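Local coordinates for spore coat polysaccharide biosynthesis protein spsE (Bacillus subtilis, PDB 1VLI) that probably acts as an N-acylneuraminate-9-phosphate synthase of the NeuB family, making a sialic-acid-like sugar for the spore coat polysaccharide, at residues 221-226 / 243-248; 28-33 / 57-62; 164-169 / 191-196. All coordinates share one frame; numbering follows the deposited sequence.

Interaction 1 of 3, residues 221-226 / 243-248; sequences IGFSDH and KLIEKH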
loop_
_atom_site.group_PDB
_atom_site.type_symbol
_atom_site.label_atom_id
_atom_site.label_comp_id
_atom_site.label_asym_id
_atom_site.label_seq_id
_atom_site.Cartn_x
_atom_site.Cartn_y
_atom_site.Cartn_z
ATOM N N ILE A 221 -11.856 7.731 0.355
ATOM C CA ILE A 221 -10.623 8.173 -0.332
ATOM C C ILE A 221 -9.654 8.843 0.644
ATOM O O ILE A 221 -10.051 9.731 1.395
ATOM C CB ILE A 221 -10.959 9.166 -1.509
ATOM C CG1 ILE A 221 -11.969 8.562 -2.492
ATOM C CG2 ILE A 221 -9.708 9.540 -2.318
ATOM C CD1 ILE A 221 -11.389 7.592 -3.423
ATOM N N GLY A 222 -8.388 8.421 0.626
ATOM C CA GLY A 222 -7.334 9.126 1.373
ATOM C C GLY A 222 -6.166 9.662 0.561
ATOM O O GLY A 222 -6.228 9.800 -0.706
ATOM N N PHE A 223 -5.111 10.001 1.289
ATOM C CA PHE A 223 -3.869 10.528 0.723
ATOM C C PHE A 223 -2.663 10.038 1.529
ATOM O O PHE A 223 -2.559 10.349 2.714
ATOM C CB PHE A 223 -3.931 12.051 0.789
ATOM C CG PHE A 223 -2.712 12.758 0.252
ATOM C CD1 PHE A 223 -2.254 12.518 -1.044
ATOM C CD2 PHE A 223 -2.078 13.743 1.016
ATOM C CE1 PHE A 223 -1.140 13.199 -1.569
ATOM C CE2 PHE A 223 -0.956 14.434 0.512
ATOM C CZ PHE A 223 -0.492 14.172 -0.792
ATOM N N SER A 224 -1.768 9.264 0.907
ATOM C CA SER A 224 -0.455 9.010 1.524
ATOM C C SER A 224 0.482 10.100 1.046
ATOM O O SER A 224 0.704 10.252 -0.164
ATOM C CB SER A 224 0.118 7.644 1.182
ATOM O OG SER A 224 -0.895 6.658 1.243
ATOM N N ASP A 225 1.017 10.840 2.019
ATOM C CA ASP A 225 1.786 12.040 1.780
ATOM C C ASP A 225 3.270 11.773 1.841
ATOM O O ASP A 225 3.786 11.389 2.891
ATOM C CB ASP A 225 1.386 13.103 2.800
ATOM C CG ASP A 225 1.999 14.460 2.505
ATOM O OD1 ASP A 225 2.551 14.667 1.402
ATOM O OD2 ASP A 225 1.965 15.396 3.326
ATOM N N HIS A 226 3.955 11.979 0.719
ATOM C CA HIS A 226 5.401 11.803 0.647
ATOM C C HIS A 226 6.197 13.107 0.608
ATOM O O HIS A 226 7.415 13.090 0.440
ATOM C CB HIS A 226 5.791 10.915 -0.537
ATOM C CG HIS A 226 5.444 9.475 -0.347
ATOM N ND1 HIS A 226 4.934 8.693 -1.357
ATOM C CD2 HIS A 226 5.516 8.679 0.746
ATOM C CE1 HIS A 226 4.717 7.473 -0.899
ATOM N NE2 HIS A 226 5.058 7.441 0.376
ATOM N N LYS A 243 -10.191 11.304 3.685
ATOM C CA LYS A 243 -10.662 10.803 5.000
ATOM C C LYS A 243 -9.639 9.930 5.770
ATOM O O LYS A 243 -9.911 9.469 6.895
ATOM C CB LYS A 243 -12.002 10.071 4.842
ATOM C CG LYS A 243 -13.097 10.879 4.142
ATOM C CD LYS A 243 -13.465 12.130 4.937
ATOM C CE LYS A 243 -14.075 11.807 6.299
ATOM N NZ LYS A 243 -14.665 13.032 6.947
ATOM N N LEU A 244 -8.495 9.688 5.127
ATOM C CA LEU A 244 -7.311 9.142 5.751
ATOM C C LEU A 244 -6.097 9.860 5.205
ATOM O O LEU A 244 -6.086 10.327 4.033
ATOM C CB LEU A 244 -7.136 7.655 5.475
ATOM C CG LEU A 244 -8.277 6.641 5.357
ATOM C CD1 LEU A 244 -9.012 6.853 4.013
ATOM C CD2 LEU A 244 -7.617 5.318 5.353
ATOM N N ILE A 245 -5.084 9.963 6.074
ATOM C CA ILE A 245 -3.789 10.577 5.759
ATOM C C ILE A 245 -2.736 9.637 6.270
ATOM O O ILE A 245 -2.812 9.192 7.421
ATOM C CB ILE A 245 -3.605 11.962 6.454
ATOM C CG1 ILE A 245 -4.670 12.977 6.051
ATOM C CG2 ILE A 245 -2.200 12.553 6.215
ATOM C CD1 ILE A 245 -4.702 13.345 4.462
ATOM N N GLU A 246 -1.750 9.352 5.433
ATOM C CA GLU A 246 -0.590 8.573 5.842
ATOM C C GLU A 246 0.652 9.476 5.687
ATOM O O GLU A 246 0.823 10.140 4.642
ATOM C CB GLU A 246 -0.490 7.342 4.956
ATOM C CG GLU A 246 0.429 6.232 5.430
ATOM C CD GLU A 246 0.531 5.097 4.412
ATOM O OE1 GLU A 246 -0.250 5.076 3.420
ATOM O OE2 GLU A 246 1.407 4.219 4.593
ATOM N N LYS A 247 1.482 9.539 6.740
ATOM C CA LYS A 247 2.757 10.270 6.698
ATOM C C LYS A 247 3.837 9.471 7.413
ATOM O O LYS A 247 3.555 8.866 8.467
ATOM C CB LYS A 247 2.602 11.636 7.379
ATOM C CG LYS A 247 3.718 12.658 7.114
ATOM C CD LYS A 247 3.438 13.541 5.924
ATOM C CE LYS A 247 4.241 14.838 6.000
ATOM N NZ LYS A 247 4.099 15.628 4.737
ATOM N N HIS A 248 5.054 9.460 6.847
ATOM C CA HIS A 248 6.213 8.840 7.510
ATOM C C HIS A 248 6.641 9.687 8.706
ATOM O O HIS A 248 6.581 10.935 8.656
ATOM C CB HIS A 248 7.410 8.705 6.583
ATOM C CG HIS A 248 7.183 7.783 5.428
ATOM N ND1 HIS A 248 7.908 6.627 5.252
ATOM C CD2 HIS A 248 6.319 7.849 4.383
ATOM C CE1 HIS A 248 7.500 6.017 4.151
ATOM N NE2 HIS A 248 6.538 6.738 3.603
HETATM O O HOH W 1 5.917 11.183 4.385
#
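Asp-225 and Lys-247 lie side by side on the helix-facing side of two neighbouring parallel strands, 220-225 and 244-248, which helix 232-239 connects as a beta-alpha-beta crossover of the TIM barrel. Lys-247 bends at its second side-chain torsion (chi2 91°), and its NZ forms a salt bridge of 2.6 Å with Asp-225 OD2, approached from above the carboxylate plane. Ser-227 adds its hydroxyl to Asp-225 OD1, while the carbonyls of Ser-227 and His-229 also accept from the ammonium. On the same face, Ile-245 CD1 sits at the edge of the Phe-223 ring, 4.0 Å from Phe-223 CB; the ring continues onto Ala-233 and Ala-237 of the crossover helix. Ser-224 and Glu-246 occupy the other face. Glu-246 holds CG anti to its own amide nitrogen (chi1 -165°) and stays extended beyond, carrying OE1 to 2.8 Å from Ser-224 OG, which donates from the anti side but 35° out of the carboxylate plane; OE2 pairs with Lys-62. Past Asp-225 and Lys-247, the rings of His-226 and His-248 meet rim to rim, with His-226 CD2 3.6 Å from His-248 NE2. Val-194 O accepts from His-226 ND1, which helps fix that ring's rotation. A water bridges Asp-225 O and His-248 N. The chemistry thus divides three ways: an ion pair and apolar packing toward the helices, a second charged and hydroxyl-bonded pair on the Ser-224 and Glu-246 face, and the zinc-site histidines at the C-terminal end of the strands, where TIM barrels usually carry their active sites.

Interaction 2 of 3, residues 28-33 / 57-62; sequences PVFIIA and GADAVK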
loop_
_atom_site.group_PDB
_atom_site.type_symbol
_atom_site.label_atom_id
_atom_site.label_comp_id
_atom_site.label_asym_id
_atom_site.label_seq_id
_atom_site.Cartn_x
_atom_site.Cartn_y
_atom_site.Cartn_z
ATOM N N PRO A 28 -14.182 11.288 11.870
ATOM C CA PRO A 28 -12.903 12.022 11.884
ATOM C C PRO A 28 -11.915 11.429 10.865
ATOM O O PRO A 28 -11.983 10.230 10.584
ATOM C CB PRO A 28 -12.363 11.763 13.303
ATOM C CG PRO A 28 -13.544 11.355 14.099
ATOM C CD PRO A 28 -14.468 10.643 13.175
ATOM N N VAL A 29 -11.017 12.250 10.311
ATOM C CA VAL A 29 -9.959 11.746 9.441
ATOM C C VAL A 29 -9.155 10.679 10.184
ATOM O O VAL A 29 -8.829 10.852 11.353
ATOM C CB VAL A 29 -9.056 12.890 8.901
ATOM C CG1 VAL A 29 -7.910 12.327 8.009
ATOM C CG2 VAL A 29 -9.903 13.872 8.059
ATOM N N PHE A 30 -8.874 9.563 9.513
ATOM C CA PHE A 30 -8.118 8.454 10.112
ATOM C C PHE A 30 -6.641 8.642 9.768
ATOM O O PHE A 30 -6.250 8.616 8.567
ATOM C CB PHE A 30 -8.644 7.112 9.590
ATOM C CG PHE A 30 -8.080 5.914 10.304
ATOM C CD1 PHE A 30 -8.640 5.450 11.490
ATOM C CD2 PHE A 30 -6.993 5.238 9.767
ATOM C CE1 PHE A 30 -8.080 4.323 12.163
ATOM C CE2 PHE A 30 -6.454 4.136 10.382
ATOM C CZ PHE A 30 -6.995 3.674 11.615
ATOM N N ILE A 31 -5.833 8.851 10.817
ATOM C CA ILE A 31 -4.408 9.198 10.653
ATOM C C ILE A 31 -3.475 8.049 10.921
ATOM O O ILE A 31 -3.461 7.466 12.034
ATOM C CB ILE A 31 -3.996 10.430 11.512
ATOM C CG1 ILE A 31 -4.939 11.588 11.282
ATOM C CG2 ILE A 31 -2.548 10.839 11.213
ATOM C CD1 ILE A 31 -4.802 12.721 12.250
ATOM N N ILE A 32 -2.676 7.737 9.902
ATOM C CA ILE A 32 -1.728 6.616 9.951
ATOM C C ILE A 32 -0.308 7.159 10.033
ATOM O O ILE A 32 0.180 7.791 9.084
ATOM C CB ILE A 32 -1.885 5.780 8.724
ATOM C CG1 ILE A 32 -3.342 5.349 8.541
ATOM C CG2 ILE A 32 -1.000 4.553 8.724
ATOM C CD1 ILE A 32 -3.629 4.809 7.093
ATOM N N ALA A 33 0.351 6.943 11.180
ATOM C CA ALA A 33 1.769 7.265 11.260
ATOM C C ALA A 33 2.580 6.083 10.746
ATOM O O ALA A 33 2.458 4.971 11.259
ATOM C CB ALA A 33 2.148 7.623 12.652
ATOM N N GLY A 57 -1.186 11.852 18.719
ATOM C CA GLY A 57 -2.633 11.687 18.503
ATOM C C GLY A 57 -2.995 11.075 17.138
ATOM O O GLY A 57 -4.072 11.331 16.593
ATOM N N ALA A 58 -2.090 10.282 16.577
ATOM C CA ALA A 58 -2.381 9.456 15.420
ATOM C C ALA A 58 -3.336 8.309 15.778
ATOM O O ALA A 58 -3.453 7.922 16.950
ATOM C CB ALA A 58 -1.099 8.937 14.840
ATOM N N ASP A 59 -4.012 7.769 14.773
ATOM C CA ASP A 59 -4.982 6.697 14.972
ATOM C C ASP A 59 -4.342 5.340 14.867
ATOM O O ASP A 59 -4.789 4.368 15.488
ATOM C CB ASP A 59 -6.073 6.792 13.907
ATOM C CG ASP A 59 -6.999 7.934 14.166
ATOM O OD1 ASP A 59 -7.636 7.899 15.251
ATOM O OD2 ASP A 59 -7.129 8.923 13.384
ATOM N N ALA A 60 -3.310 5.273 14.041
ATOM C CA ALA A 60 -2.730 4.011 13.620
ATOM C C ALA A 60 -1.242 4.221 13.546
ATOM O O ALA A 60 -0.779 5.356 13.336
ATOM C CB ALA A 60 -3.273 3.603 12.220
ATOM N N VAL A 61 -0.496 3.133 13.703
ATOM C CA VAL A 61 0.940 3.171 13.506
ATOM C C VAL A 61 1.248 2.008 12.610
ATOM O O VAL A 61 0.741 0.895 12.815
ATOM C CB VAL A 61 1.730 3.082 14.843
ATOM C CG1 VAL A 61 1.456 1.746 15.529
ATOM C CG2 VAL A 61 3.250 3.295 14.607
ATOM N N LYS A 62 2.047 2.270 11.580
ATOM C CA LYS A 62 2.298 1.279 10.560
ATOM C C LYS A 62 3.779 0.875 10.475
ATOM O O LYS A 62 4.651 1.758 10.330
ATOM C CB LYS A 62 1.798 1.806 9.224
ATOM C CG LYS A 62 2.351 0.995 8.072
ATOM C CD LYS A 62 1.282 0.578 7.154
ATOM C CE LYS A 62 1.135 1.631 6.028
ATOM N NZ LYS A 62 2.342 1.681 5.165
#
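Phe-30 and Asp-59 meet where strands 30-36 and 60-63, joined by helix 43-56 as a beta-alpha-beta unit of the TIM barrel, come together in parallel. Asp-59 CB sits over one face of the Phe-30 ring in a CH-pi contact, 3.9 Å from the centroid, and the ring and carboxylate planes are only 10° apart. Ala-60 CB adds to the packing 3.7 Å from Phe-30 CE2. The carboxylate also stands in for a backbone acceptor: Ile-31 N gives a nearly straight bond (2.9 Å, 168°) to the anti lone pair of Asp-59 OD2. Ile-31 O in turn accepts from two successive amides, Asp-59 N at 2.8 Å and Ala-60 N at 3.0 Å, after which Ala-33 N to Ala-60 O and Lys-62 N to Ala-33 O continue the pairing. Between the strands, Val-61 CA makes a C-H...O contact of 3.3 Å with Ala-33 O. Ile-32 packs along the opposite side from Ala-33, its CG2 4.0 Å from Lys-62 CB. Further out, Gly-57 ends helix 43-56 with a Schellman motif, its positive phi turning the chain toward the second strand. Lys-21 binds Asp-59 OD1, and Arg-277 of helix 266-285 spans the first segment's edge, NH2 on Asp-59 OD2 and NH1 on Val-29 O.

Interaction 3 of 3, residues 164-169 / 191-196; sequences STAGAE and MHCVAK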
loop_
_atom_site.group_PDB
_atom_site.type_symbol
_atom_site.label_atom_id
_atom_site.label_comp_id
_atom_site.label_asym_id
_atom_site.label_seq_id
_atom_site.Cartn_x
_atom_site.Cartn_y
_atom_site.Cartn_z
ATOM N N SER A 164 -3.177 1.624 -2.376
ATOM C CA SER A 164 -2.536 2.824 -2.810
ATOM C C SER A 164 -2.508 2.875 -4.333
ATOM O O SER A 164 -2.670 1.859 -5.003
ATOM C CB SER A 164 -1.149 2.871 -2.208
ATOM O OG SER A 164 -1.204 3.507 -0.934
ATOM N N THR A 165 -2.310 4.050 -4.891
ATOM C CA THR A 165 -2.459 4.196 -6.338
ATOM C C THR A 165 -1.357 4.986 -7.045
ATOM O O THR A 165 -1.637 5.650 -8.062
ATOM C CB THR A 165 -3.814 4.860 -6.647
ATOM O OG1 THR A 165 -3.830 6.176 -6.088
ATOM C CG2 THR A 165 -4.982 4.132 -5.944
ATOM N N ALA A 166 -0.118 4.935 -6.546
ATOM C CA ALA A 166 0.961 5.681 -7.204
ATOM C C ALA A 166 1.128 5.200 -8.626
ATOM O O ALA A 166 1.211 3.984 -8.880
ATOM C CB ALA A 166 2.267 5.552 -6.469
ATOM N N GLY A 167 1.163 6.149 -9.558
ATOM C CA GLY A 167 1.398 5.833 -10.977
ATOM C C GLY A 167 0.276 5.118 -11.726
ATOM O O GLY A 167 0.486 4.658 -12.851
ATOM N N ALA A 168 -0.912 5.047 -11.113
ATOM C CA ALA A 168 -2.035 4.279 -11.639
ATOM C C ALA A 168 -2.867 5.187 -12.509
ATOM O O ALA A 168 -2.841 6.399 -12.343
ATOM C CB ALA A 168 -2.890 3.723 -10.508
ATOM N N GLU A 169 -3.596 4.596 -13.442
ATOM C CA GLU A 169 -4.633 5.322 -14.131
ATOM C C GLU A 169 -5.968 4.840 -13.602
ATOM O O GLU A 169 -6.023 3.925 -12.762
ATOM C CB GLU A 169 -4.483 5.124 -15.619
ATOM C CG GLU A 169 -3.141 5.654 -16.059
ATOM C CD GLU A 169 -3.146 6.074 -17.497
ATOM O OE1 GLU A 169 -3.480 5.242 -18.364
ATOM O OE2 GLU A 169 -2.817 7.242 -17.748
HETATM N N MSE A 191 -6.064 5.118 -1.578
HETATM C CA MSE A 191 -5.162 6.231 -1.277
HETATM C C MSE A 191 -4.607 6.810 -2.579
HETATM O O MSE A 191 -4.112 6.085 -3.413
HETATM C CB MSE A 191 -4.004 5.806 -0.403
HETATM C CG MSE A 191 -4.391 4.982 0.880
HETATM SE SE MSE A 191 -5.352 6.070 2.141
HETATM C CE MSE A 191 -3.845 7.000 2.966
ATOM N N HIS A 192 -4.680 8.115 -2.737
ATOM C CA HIS A 192 -3.897 8.808 -3.747
ATOM C C HIS A 192 -2.500 8.967 -3.202
ATOM O O HIS A 192 -2.325 9.095 -2.000
ATOM C CB HIS A 192 -4.504 10.184 -4.047
ATOM C CG HIS A 192 -3.644 11.043 -4.917
ATOM N ND1 HIS A 192 -3.143 10.610 -6.129
ATOM C CD2 HIS A 192 -3.203 12.311 -4.757
ATOM C CE1 HIS A 192 -2.444 11.583 -6.682
ATOM N NE2 HIS A 192 -2.472 12.627 -5.876
ATOM N N CYS A 193 -1.511 9.018 -4.081
ATOM C CA CYS A 193 -0.155 8.852 -3.648
ATOM C C CYS A 193 0.820 9.160 -4.772
ATOM O O CYS A 193 0.532 8.867 -5.921
ATOM C CB CYS A 193 -0.013 7.380 -3.264
ATOM S SG CYS A 193 1.592 6.994 -2.642
ATOM N N VAL A 194 1.985 9.708 -4.436
ATOM C CA VAL A 194 3.099 9.874 -5.395
ATOM C C VAL A 194 4.330 9.024 -4.993
ATOM O O VAL A 194 4.828 9.143 -3.863
ATOM C CB VAL A 194 3.541 11.336 -5.457
ATOM C CG1 VAL A 194 4.522 11.549 -6.587
ATOM C CG2 VAL A 194 2.337 12.256 -5.588
ATOM N N ALA A 195 4.835 8.189 -5.905
ATOM C CA ALA A 195 5.885 7.192 -5.549
ATOM C C ALA A 195 7.294 7.748 -5.296
ATOM O O ALA A 195 8.131 7.070 -4.689
ATOM C CB ALA A 195 5.932 6.021 -6.556
ATOM N N LYS A 196 7.547 8.970 -5.750
ATOM C CA LYS A 196 8.754 9.693 -5.363
ATOM C C LYS A 196 8.798 9.984 -3.849
ATOM O O LYS A 196 7.781 10.286 -3.231
ATOM C CB LYS A 196 8.860 10.991 -6.167
ATOM C CG LYS A 196 10.209 11.705 -6.055
ATOM C CD LYS A 196 11.391 10.862 -6.569
ATOM C CE LYS A 196 12.690 11.665 -6.529
ATOM N NZ LYS A 196 13.825 10.871 -7.065
#
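Thr-165 and Met-191, a selenomethionine, meet in the tight part of this contact, just where strand 161-164 of the TIM barrel gives way to the loop leading into helix 170-181. With OG1 set between the backbone N and the carbonyl carbon (chi1 63°), the hydroxyl of Thr-165 donates to Met-191 O at 2.7 Å, tilted 19° from the carbonyl plane. Its methyl branch presses on the same oxygen, Thr-165 CG2 lying 3.3 Å from Met-191 O. The hydroxyl also sits at the edge of the His-192 ring, near its plane, and takes a bond from Lys-301 NZ; Ser-204 O holds the ring by NE2. One residue earlier, Ser-164 pairs with Met-191 as a parallel bridge, its OG 3.7 Å from Met-191 CB and bonded to Lys-139. A valine in place of Thr-165 would probably leave Met-191 O without its side-chain donor and deprive Lys-301 of this acceptor. Buried Ala-166 completes the tight part, its CB 4.1 Å from Cys-193 SG and its CA in a C-H...O contact with Cys-193 O. The looser side begins at partly exposed Ala-195, whose CB lies 3.7 Å from Ala-166 CB, and gives way to exposed Lys-196. A type II turn from Thr-165 to Ala-168, with Gly-167 at positive phi, meanwhile swings the loop away toward Glu-169, the N-cap of helix 170-181. The chemistry is thus lopsided: a buried hydroxyl bridges a strand carbonyl and a lysine, donating to one and accepting from the other, whereas the outer end rests on small apolar groups.

All three contacts reach the same parallel barrel sheet, with interaction 1 in the middle: its centre is about 9 Å from that of interaction 2 and about 11 Å from that of interaction 3, which are themselves about 19 Å apart, centre to centre, and do not touch. Toward interaction 2 the tie is the salt bridge of Glu-246 OE2 with Lys-62 NZ, 2.8 Å. Toward interaction 3, Ser-224 N lies 3.0 Å from His-192 O, a probable hydrogen bond. The zinc ion is the common focus: interaction 1 supplies both zinc-site histidines, the side chain of His-248 being about 2 Å from the metal, and interactions 2 and 3 each bring one side chain, Lys-62 and Cys-193, to about 6 Å of it.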